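Local atomic coordinates of EccE5 (Mycobacterium xenopi RIVM700367, PDB entry 7B9F), a protein that is a component of the ESX-5 type VII secretion system and probably helps to build the membrane complex through which mycobacteria export proteins. Residues 113-118 / 200-205; 158-163 / 314-319. All coordinates share one frame; numbering follows the deposited sequence.

Interaction 1: 113-118 / 200-205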
ATOM      1  N   GLN A 113      -4.820  35.508 -10.450  1.00130.43           N
ATOM      2  CA  GLN A 113      -4.117  35.903 -11.664  1.00130.43           C
ATOM      3  C   GLN A 113      -5.073  36.243 -12.797  1.00130.43           C
ATOM      4  O   GLN A 113      -6.136  35.636 -12.939  1.00130.43           O
ATOM      5  CB  GLN A 113      -3.153  34.827 -12.158  1.00130.43           C
ATOM      6  CG  GLN A 113      -1.893  34.635 -11.359  1.00130.43           C
ATOM      7  CD  GLN A 113      -2.165  34.035 -10.025  1.00130.43           C
ATOM      8  OE1 GLN A 113      -2.690  32.934  -9.912  1.00130.43           O
ATOM      9  NE2 GLN A 113      -1.769  34.746  -8.989  1.00130.43           N
ATOM     10  N   LEU A 114      -4.662  37.217 -13.607  1.00127.54           N
ATOM     11  CA  LEU A 114      -5.405  37.705 -14.758  1.00127.54           C
ATOM     12  C   LEU A 114      -4.462  37.728 -15.947  1.00127.54           C
ATOM     13  O   LEU A 114      -3.426  38.395 -15.897  1.00127.54           O
ATOM     14  CB  LEU A 114      -5.935  39.114 -14.486  1.00127.54           C
ATOM     15  CG  LEU A 114      -6.987  39.288 -13.388  1.00127.54           C
ATOM     16  CD1 LEU A 114      -7.314  40.759 -13.128  1.00127.54           C
ATOM     17  CD2 LEU A 114      -8.228  38.562 -13.818  1.00127.54           C
ATOM     18  N   VAL A 115      -4.809  37.014 -17.016  1.00123.74           N
ATOM     19  CA  VAL A 115      -3.984  36.958 -18.218  1.00123.74           C
ATOM     20  C   VAL A 115      -4.888  37.084 -19.431  1.00123.74           C
ATOM     21  O   VAL A 115      -5.928  36.429 -19.512  1.00123.74           O
ATOM     22  CB  VAL A 115      -3.173  35.647 -18.305  1.00123.74           C
ATOM     23  CG1 VAL A 115      -2.408  35.563 -19.610  1.00123.74           C
ATOM     24  CG2 VAL A 115      -2.214  35.541 -17.167  1.00123.74           C
ATOM     25  N   ALA A 116      -4.470  37.895 -20.401  1.00122.58           N
ATOM     26  CA  ALA A 116      -5.253  38.131 -21.602  1.00122.58           C
ATOM     27  C   ALA A 116      -4.546  37.569 -22.824  1.00122.58           C
ATOM     28  O   ALA A 116      -3.315  37.554 -22.900  1.00122.58           O
ATOM     29  CB  ALA A 116      -5.521  39.619 -21.803  1.00122.58           C
ATOM     30  N   VAL A 117      -5.345  37.086 -23.773  1.00124.48           N
ATOM     31  CA  VAL A 117      -4.877  36.610 -25.071  1.00124.48           C
ATOM     32  C   VAL A 117      -5.612  37.394 -26.143  1.00124.48           C
ATOM     33  O   VAL A 117      -6.846  37.363 -26.200  1.00124.48           O
ATOM     34  CB  VAL A 117      -5.133  35.111 -25.258  1.00124.48           C
ATOM     35  CG1 VAL A 117      -4.710  34.680 -26.642  1.00124.48           C
ATOM     36  CG2 VAL A 117      -4.429  34.318 -24.199  1.00124.48           C
ATOM     37  N   VAL A 118      -4.872  38.065 -26.997  1.00126.02           N
ATOM     38  CA  VAL A 118      -5.479  38.834 -28.074  1.00126.02           C
ATOM     39  C   VAL A 118      -5.657  37.920 -29.276  1.00126.02           C
ATOM     40  O   VAL A 118      -4.891  36.974 -29.480  1.00126.02           O
ATOM     41  CB  VAL A 118      -4.614  40.069 -28.402  1.00126.02           C
ATOM     42  CG1 VAL A 118      -3.234  39.659 -28.864  1.00126.02           C
ATOM     43  CG2 VAL A 118      -5.287  40.993 -29.408  1.00126.02           C
ATOM     44  N   LEU A 200      -9.323  37.246 -25.226  1.00123.74           N
ATOM     45  CA  LEU A 200      -9.681  36.211 -24.270  1.00123.74           C
ATOM     46  C   LEU A 200      -8.878  36.450 -23.003  1.00123.74           C
ATOM     47  O   LEU A 200      -7.646  36.474 -23.054  1.00123.74           O
ATOM     48  CB  LEU A 200      -9.353  34.825 -24.825  1.00123.74           C
ATOM     49  CG  LEU A 200     -10.282  34.066 -25.767  1.00123.74           C
ATOM     50  CD1 LEU A 200     -11.573  33.751 -25.048  1.00123.74           C
ATOM     51  CD2 LEU A 200     -10.543  34.811 -27.064  1.00123.74           C
ATOM     52  N   VAL A 201      -9.552  36.612 -21.871  1.00122.69           N
ATOM     53  CA  VAL A 201      -8.867  36.851 -20.607  1.00122.69           C
ATOM     54  C   VAL A 201      -9.068  35.642 -19.707  1.00122.69           C
ATOM     55  O   VAL A 201     -10.136  35.020 -19.709  1.00122.69           O
ATOM     56  CB  VAL A 201      -9.306  38.163 -19.932  1.00122.69           C
ATOM     57  CG1 VAL A 201      -9.168  39.312 -20.908  1.00122.69           C
ATOM     58  CG2 VAL A 201     -10.701  38.094 -19.382  1.00122.69           C
ATOM     59  N   LEU A 202      -8.015  35.272 -18.991  1.00124.74           N
ATOM     60  CA  LEU A 202      -7.929  34.004 -18.286  1.00124.74           C
ATOM     61  C   LEU A 202      -7.913  34.277 -16.791  1.00124.74           C
ATOM     62  O   LEU A 202      -7.176  35.153 -16.335  1.00124.74           O
ATOM     63  CB  LEU A 202      -6.645  33.281 -18.686  1.00124.74           C
ATOM     64  CG  LEU A 202      -6.490  32.821 -20.137  1.00124.74           C
ATOM     65  CD1 LEU A 202      -5.116  32.253 -20.368  1.00124.74           C
ATOM     66  CD2 LEU A 202      -7.530  31.861 -20.569  1.00124.74           C
ATOM     67  N   ARG A 203      -8.702  33.539 -16.024  1.00125.49           N
ATOM     68  CA  ARG A 203      -8.644  33.633 -14.572  1.00125.49           C
ATOM     69  C   ARG A 203      -8.286  32.294 -13.947  1.00125.49           C
ATOM     70  O   ARG A 203      -8.829  31.256 -14.331  1.00125.49           O
ATOM     71  CB  ARG A 203      -9.962  34.140 -13.994  1.00125.49           C
ATOM     72  CG  ARG A 203     -10.217  35.601 -14.259  1.00125.49           C
ATOM     73  CD  ARG A 203     -11.437  36.107 -13.508  1.00125.49           C
ATOM     74  NE  ARG A 203     -11.619  37.544 -13.679  1.00125.49           N
ATOM     75  CZ  ARG A 203     -12.122  38.122 -14.763  1.00125.49           C
ATOM     76  NH1 ARG A 203     -12.517  37.392 -15.796  1.00125.49           N
ATOM     77  NH2 ARG A 203     -12.237  39.441 -14.809  1.00125.49           N
ATOM     78  N   MET A 204      -7.369  32.321 -12.979  1.00132.86           N
ATOM     79  CA  MET A 204      -6.983  31.113 -12.263  1.00132.86           C
ATOM     80  C   MET A 204      -6.743  31.438 -10.799  1.00132.86           C
ATOM     81  O   MET A 204      -6.138  32.463 -10.477  1.00132.86           O
ATOM     82  CB  MET A 204      -5.717  30.483 -12.853  1.00132.86           C
ATOM     83  CG  MET A 204      -5.315  29.183 -12.169  1.00132.86           C
ATOM     84  SD  MET A 204      -3.848  28.398 -12.843  1.00132.86           S
ATOM     85  CE  MET A 204      -2.588  29.518 -12.253  1.00132.86           C
ATOM     86  N   ASP A 205      -7.200  30.554  -9.914  1.00131.80           N
ATOM     87  CA  ASP A 205      -6.891  30.635  -8.494  1.00131.80           C
ATOM     88  C   ASP A 205      -5.902  29.523  -8.195  1.00131.80           C
ATOM     89  O   ASP A 205      -6.219  28.353  -8.450  1.00131.80           O
ATOM     90  CB  ASP A 205      -8.161  30.478  -7.650  1.00131.80           C
ATOM     91  CG  ASP A 205      -7.899  30.381  -6.136  1.00131.80           C
ATOM     92  OD1 ASP A 205      -6.762  30.572  -5.651  1.00131.80           O
ATOM     93  OD2 ASP A 205      -8.873  30.094  -5.411  1.00131.80           O
TER
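L114 and R203 face each other in an antiparallel pair, and their side chains lie side by side, leaving the sheet in the same direction. In the arginine, CB has no close partner on strand 113-118 and serves to carry CG up to the leucine. Its first torsion (chi1 -72°) sets CG beside the backbone N, and from there to NE the chain is extended and runs past one leucine methyl. R203 CG lies 3.6 Å from L114 CD2, and CD passes the same methyl a little farther off. R203 NE comes to 3.5 Å from L114 CD2, obliquely to the guanidinium plane, and CZ follows. Beyond the leucine, NH1 reaches a salt bridge with D161 on the next strand. Arginine suits this place because its long aliphatic part can lie against leucine while its charged end goes to an acid.

A116 and V201 share this face. A116 CB meets V201 CG1 at 3.8 Å, the single methyl of the alanine lying against the valine.

The opposite face carries Q113, V115, V117, L200, L202 and M204. V115 CB sits 4.2 Å from L202 CB, and helix 219-234 covers this pair with L223 and T227. Branched and leucine side chains are well placed under such a helix.

The backbones are joined at V115-L202 and V117-L200 by N-H...O bonds in both directions, including V115 N to L202 O at 3.1 Å. The end pair has a weak bond, Q113 N to M204 O at 3.3 Å. With strand directions 157° apart, this is a twisted antiparallel pair in the middle of an antiparallel sheet of an alpha+beta domain, its largely apolar face packed on a helix and its other face sending R203 to the neighbouring strand.

Interaction 2: 158-163 / 314-319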
ATOM      1  N   ASP A 158     -10.666  29.268 -13.567  1.00127.85           N
ATOM      2  CA  ASP A 158     -11.929  29.668 -12.957  1.00127.85           C
ATOM      3  C   ASP A 158     -12.912  30.222 -13.973  1.00127.85           C
ATOM      4  O   ASP A 158     -14.115  29.972 -13.866  1.00127.85           O
ATOM      5  CB  ASP A 158     -11.697  30.698 -11.859  1.00127.85           C
ATOM      6  CG  ASP A 158     -11.001  30.118 -10.660  1.00127.85           C
ATOM      7  OD1 ASP A 158     -11.171  28.909 -10.397  1.00127.85           O
ATOM      8  OD2 ASP A 158     -10.302  30.878  -9.965  1.00127.85           O
ATOM      9  N   ALA A 159     -12.438  30.999 -14.940  1.00123.54           N
ATOM     10  CA  ALA A 159     -13.356  31.624 -15.876  1.00123.54           C
ATOM     11  C   ALA A 159     -12.626  31.942 -17.166  1.00123.54           C
ATOM     12  O   ALA A 159     -11.419  32.182 -17.177  1.00123.54           O
ATOM     13  CB  ALA A 159     -13.970  32.898 -15.291  1.00123.54           C
ATOM     14  N   ILE A 160     -13.383  31.943 -18.255  1.00124.68           N
ATOM     15  CA  ILE A 160     -12.900  32.375 -19.557  1.00124.68           C
ATOM     16  C   ILE A 160     -13.839  33.479 -20.007  1.00124.68           C
ATOM     17  O   ILE A 160     -15.045  33.245 -20.141  1.00124.68           O
ATOM     18  CB  ILE A 160     -12.912  31.236 -20.583  1.00124.68           C
ATOM     19  CG1 ILE A 160     -12.066  30.067 -20.104  1.00124.68           C
ATOM     20  CG2 ILE A 160     -12.377  31.736 -21.907  1.00124.68           C
ATOM     21  CD1 ILE A 160     -10.679  30.399 -19.900  1.00124.68           C
ATOM     22  N   ASP A 161     -13.316  34.671 -20.235  1.00124.89           N
ATOM     23  CA  ASP A 161     -14.155  35.764 -20.698  1.00124.89           C
ATOM     24  C   ASP A 161     -13.762  36.141 -22.116  1.00124.89           C
ATOM     25  O   ASP A 161     -12.628  36.562 -22.356  1.00124.89           O
ATOM     26  CB  ASP A 161     -14.052  36.978 -19.779  1.00124.89           C
ATOM     27  CG  ASP A 161     -14.629  36.720 -18.407  1.00124.89           C
ATOM     28  OD1 ASP A 161     -15.413  35.765 -18.268  1.00124.89           O
ATOM     29  OD2 ASP A 161     -14.301  37.475 -17.468  1.00124.89           O
ATOM     30  N   ILE A 162     -14.695  35.988 -23.047  1.00121.39           N
ATOM     31  CA  ILE A 162     -14.524  36.566 -24.371  1.00121.39           C
ATOM     32  C   ILE A 162     -14.851  38.045 -24.263  1.00121.39           C
ATOM     33  O   ILE A 162     -15.947  38.411 -23.836  1.00121.39           O
ATOM     34  CB  ILE A 162     -15.432  35.888 -25.404  1.00121.39           C
ATOM     35  CG1 ILE A 162     -15.072  34.418 -25.627  1.00121.39           C
ATOM     36  CG2 ILE A 162     -15.357  36.628 -26.718  1.00121.39           C
ATOM     37  CD1 ILE A 162     -15.801  33.445 -24.731  1.00121.39           C
ATOM     38  N   VAL A 163     -13.906  38.903 -24.624  1.00123.08           N
ATOM     39  CA  VAL A 163     -14.113  40.345 -24.571  1.00123.08           C
ATOM     40  C   VAL A 163     -13.900  40.913 -25.960  1.00123.08           C
ATOM     41  O   VAL A 163     -12.855  40.679 -26.576  1.00123.08           O
ATOM     42  CB  VAL A 163     -13.175  41.026 -23.563  1.00123.08           C
ATOM     43  CG1 VAL A 163     -13.436  42.512 -23.540  1.00123.08           C
ATOM     44  CG2 VAL A 163     -13.376  40.445 -22.184  1.00123.08           C
ATOM     45  N   VAL A 314     -18.737  37.725 -23.009  1.00120.62           N
ATOM     46  CA  VAL A 314     -19.356  36.437 -22.726  1.00120.62           C
ATOM     47  C   VAL A 314     -18.449  35.679 -21.773  1.00120.62           C
ATOM     48  O   VAL A 314     -17.252  35.534 -22.040  1.00120.62           O
ATOM     49  CB  VAL A 314     -19.581  35.619 -24.008  1.00120.62           C
ATOM     50  CG1 VAL A 314     -20.331  34.371 -23.686  1.00120.62           C
ATOM     51  CG2 VAL A 314     -20.334  36.430 -25.045  1.00120.62           C
ATOM     52  N   ARG A 315     -19.009  35.190 -20.677  1.00123.84           N
ATOM     53  CA  ARG A 315     -18.235  34.507 -19.651  1.00123.84           C
ATOM     54  C   ARG A 315     -18.489  33.009 -19.696  1.00123.84           C
ATOM     55  O   ARG A 315     -19.641  32.573 -19.743  1.00123.84           O
ATOM     56  CB  ARG A 315     -18.572  35.051 -18.265  1.00123.84           C
ATOM     57  CG  ARG A 315     -17.992  34.237 -17.131  1.00123.84           C
ATOM     58  CD  ARG A 315     -17.991  35.035 -15.853  1.00123.84           C
ATOM     59  NE  ARG A 315     -16.999  36.099 -15.921  1.00123.84           N
ATOM     60  CZ  ARG A 315     -16.735  36.935 -14.925  1.00123.84           C
ATOM     61  NH1 ARG A 315     -17.398  36.832 -13.783  1.00123.84           N
ATOM     62  NH2 ARG A 315     -15.813  37.875 -15.074  1.00123.84           N
ATOM     63  N   LEU A 316     -17.414  32.231 -19.683  1.00124.65           N
ATOM     64  CA  LEU A 316     -17.478  30.781 -19.596  1.00124.65           C
ATOM     65  C   LEU A 316     -16.954  30.341 -18.239  1.00124.65           C
ATOM     66  O   LEU A 316     -15.861  30.744 -17.835  1.00124.65           O
ATOM     67  CB  LEU A 316     -16.654  30.135 -20.704  1.00124.65           C
ATOM     68  CG  LEU A 316     -16.947  30.609 -22.121  1.00124.65           C
ATOM     69  CD1 LEU A 316     -15.838  30.160 -23.039  1.00124.65           C
ATOM     70  CD2 LEU A 316     -18.269  30.065 -22.587  1.00124.65           C
ATOM     71  N   ARG A 317     -17.724  29.519 -17.542  1.00130.80           N
ATOM     72  CA  ARG A 317     -17.337  29.020 -16.235  1.00130.80           C
ATOM     73  C   ARG A 317     -17.552  27.518 -16.172  1.00130.80           C
ATOM     74  O   ARG A 317     -18.485  27.002 -16.791  1.00130.80           O
ATOM     75  CB  ARG A 317     -18.161  29.686 -15.128  1.00130.80           C
ATOM     76  CG  ARG A 317     -17.849  31.140 -14.897  1.00130.80           C
ATOM     77  CD  ARG A 317     -18.241  31.536 -13.493  1.00130.80           C
ATOM     78  NE  ARG A 317     -17.342  30.953 -12.506  1.00130.80           N
ATOM     79  CZ  ARG A 317     -17.747  30.253 -11.455  1.00130.80           C
ATOM     80  NH1 ARG A 317     -19.040  30.044 -11.259  1.00130.80           N
ATOM     81  NH2 ARG A 317     -16.861  29.756 -10.603  1.00130.80           N
ATOM     82  N   PRO A 318     -16.718  26.793 -15.432  1.00130.52           N
ATOM     83  CA  PRO A 318     -17.034  25.392 -15.150  1.00130.52           C
ATOM     84  C   PRO A 318     -18.208  25.307 -14.198  1.00130.52           C
ATOM     85  O   PRO A 318     -18.359  26.132 -13.297  1.00130.52           O
ATOM     86  CB  PRO A 318     -15.755  24.855 -14.510  1.00130.52           C
ATOM     87  CG  PRO A 318     -15.108  26.032 -13.926  1.00130.52           C
ATOM     88  CD  PRO A 318     -15.509  27.234 -14.725  1.00130.52           C
ATOM     89  N   ARG A 319     -19.050  24.301 -14.404  1.00138.35           N
ATOM     90  CA  ARG A 319     -20.278  24.210 -13.626  1.00138.35           C
ATOM     91  C   ARG A 319     -20.729  22.758 -13.638  1.00138.35           C
ATOM     92  O   ARG A 319     -21.113  22.246 -14.694  1.00138.35           O
ATOM     93  CB  ARG A 319     -21.346  25.125 -14.212  1.00138.35           C
ATOM     94  CG  ARG A 319     -22.590  25.295 -13.361  1.00138.35           C
ATOM     95  CD  ARG A 319     -22.303  26.085 -12.089  1.00138.35           C
ATOM     96  NE  ARG A 319     -22.058  25.232 -10.931  1.00138.35           N
ATOM     97  CZ  ARG A 319     -21.341  25.601  -9.875  1.00138.35           C
ATOM     98  NH1 ARG A 319     -20.799  26.811  -9.832  1.00138.35           N
ATOM     99  NH2 ARG A 319     -21.168  24.763  -8.861  1.00138.35           N
TER
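D161 and R315 stand side by side on one face of an antiparallel strand pair, pointing the same way, with carboxylate and guanidinium planes only 9° apart. The arginine grips the acid side-on: R315 NE donates to D161 OD1 and R315 NH2 to D161 OD2, each at 2.9 Å, and both oxygens are met on their syn sides. R315 CG is anti to the backbone N (chi1 170°), and a bend at chi3 (-71°) turns the guanidinium edge back to the carboxylate. Aspartate is short enough to hold its charge close to the sheet, while arginine is long enough to curl up to it.

I160, I162, V314 and L316 fill the other face. I160 and L316 cross obliquely, their CB atoms 3.9 Å apart, and I162 reaches over so that its CD1 lies 3.7 Å from L316 CD1. Bulky apolar groups suit this face: the isoleucines also meet L200, and I160 L202, of strand 196-204, while V314 and L316 meet V325 of strand 322-331.

Backbone N-H...O bonds run both ways at I160-L316 and I162-V314. Farther along, P318, which has no N-H, comes beside D158 O.

Because the acid also meets R203, two arginines gather on one carboxylate. Such positive surroundings probably favour its ionised form, and the two-nitrogen grip limits rotation of both planar groups.

In the fold
Interactions 1 and 2 are two strand pairings of one antiparallel sheet, their centres about 10 Å apart. In the sheet the order is 113-119, 196-204, 159-166, 310-319, so the second strand of interaction 1 borders the first strand of interaction 2, although along the chain their segments alternate. At this shared border R203 O and D158 N are 2.8 Å apart, a probable hydrogen bond, and L202 CD2 packs 3.5 Å from I160 CD1, making the two largely apolar faces continuous. The R203-D161 ion pair bridges the border on the face opposite L202 and I160. Strand 322-331 extends the sheet beyond interaction 2.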